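Serine/threonine protein phosphatase Stp1 (Streptococcus agalactiae, PDB 2PK0) removes phosphate groups from phosphorylated serine and threonine residues of proteins, as a magnesium-binding bacterial phosphatase of the PP2C family. Local coordinates at residues E54-V57 and T58-S62. Sequence-based numbering, arbitrary orientation.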
# COMPACT_ATOMS: atom_id res chain seq x y z
N GLU A 54 -3.28 -6.33 10.59
CA GLU A 54 -2.23 -7.22 11.09
C GLU A 54 -2.38 -8.68 10.64
O GLU A 54 -1.38 -9.35 10.40
CB GLU A 54 -2.08 -7.12 12.61
CG GLU A 54 -0.92 -7.95 13.16
CD GLU A 54 -0.61 -7.65 14.60
OE1 GLU A 54 -1.27 -6.75 15.17
OE2 GLU A 54 0.31 -8.31 15.15
N MET A 55 -3.60 -9.18 10.49
CA MET A 55 -3.78 -10.58 10.07
C MET A 55 -3.37 -10.83 8.62
O MET A 55 -2.62 -11.77 8.34
CB MET A 55 -5.20 -11.04 10.29
CG MET A 55 -5.37 -12.53 10.41
SD MET A 55 -6.87 -12.86 11.38
CE MET A 55 -6.21 -13.31 13.01
N THR A 56 -3.85 -9.99 7.71
CA THR A 56 -3.48 -10.05 6.31
C THR A 56 -1.97 -10.04 6.13
O THR A 56 -1.42 -10.96 5.56
CB THR A 56 -4.07 -8.86 5.55
OG1 THR A 56 -5.49 -8.86 5.69
CG2 THR A 56 -3.69 -8.90 4.07
N VAL A 57 -1.32 -9.01 6.66
CA VAL A 57 0.13 -8.87 6.59
C VAL A 57 0.90 -10.05 7.22
O VAL A 57 1.80 -10.58 6.59
CB VAL A 57 0.60 -7.49 7.21
CG1 VAL A 57 2.12 -7.43 7.35
CG2 VAL A 57 0.08 -6.31 6.39
N THR A 58 0.52 -10.47 8.43
CA THR A 58 1.20 -11.59 9.10
C THR A 58 0.98 -12.94 8.38
O THR A 58 1.95 -13.61 8.08
CB THR A 58 0.86 -11.68 10.62
OG1 THR A 58 1.07 -10.41 11.24
CG2 THR A 58 1.73 -12.70 11.36
N ASP A 59 -0.27 -13.29 8.06
CA ASP A 59 -0.60 -14.54 7.35
C ASP A 59 0.04 -14.69 5.96
O ASP A 59 0.61 -15.75 5.65
CB ASP A 59 -2.12 -14.70 7.18
CG ASP A 59 -2.83 -15.05 8.49
OD1 ASP A 59 -2.15 -15.22 9.53
OD2 ASP A 59 -4.08 -15.17 8.46
N LEU A 60 -0.08 -13.65 5.15
CA LEU A 60 0.49 -13.65 3.81
C LEU A 60 2.00 -13.77 3.86
O LEU A 60 2.58 -14.56 3.12
CB LEU A 60 0.13 -12.37 3.06
CG LEU A 60 -0.96 -12.45 2.00
CD1 LEU A 60 -2.30 -12.82 2.59
CD2 LEU A 60 -1.05 -11.10 1.34
N GLY A 61 2.62 -13.00 4.75
CA GLY A 61 4.06 -12.92 4.83
C GLY A 61 4.70 -14.15 5.41
O GLY A 61 5.81 -14.55 5.01
N SER A 62 3.99 -14.75 6.35
CA SER A 62 4.40 -16.02 6.91
C SER A 62 4.24 -17.13 5.90
O SER A 62 4.99 -18.09 5.94
CB SER A 62 3.62 -16.31 8.17
OG SER A 62 3.18 -17.64 8.21
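Thr-58 grips the carbonyl of Glu-54 twice within the helix 48-64. Thr-58 N donates to Glu-54 O at 3.0 Å, and Thr-58 OG1 donates to Glu-54 O at 2.8 Å. The two donors reach this oxygen from opposite faces of the carbonyl plane, which leaves both bonds room on one acceptor. The hydroxyl can fold back this way because OG1 stands beside its own backbone N (chi1 -52°), facing the preceding turn. The remaining main-chain bonds follow the i to i+4 pattern: Asp-59 N to Met-55 O, Leu-60 N to Thr-56 O and Gly-61 N to Val-57 O, the last at 3.1 Å.

Side chains of successive turns also meet. Glu-54 and Thr-58 run alongside each other, with Glu-54 CG 3.7 Å from Thr-58 OG1. Met-55 and Asp-59 likewise point the same way, and Met-55 CG lies 3.5 Å from Asp-59 OD2. That carboxylate oxygen is engaged in a salt bridge with Lys-89, which ties this helix to helix 72-96. On the buried side, Thr-56 CG2 and Leu-60 CD2 approach to 4.4 Å, and both side chains also touch Ile-106 of strand 103-112.

Val-57 and Leu-60 both reach Ile-38 of strand 35-43, seating the helix on the sheet. This is an amphipathic alpha-helix with a threonine hydroxyl bonded back to the i-4 carbonyl, part of the helical layer that covers one sheet of the PP2C alpha-beta-beta-alpha sandwich.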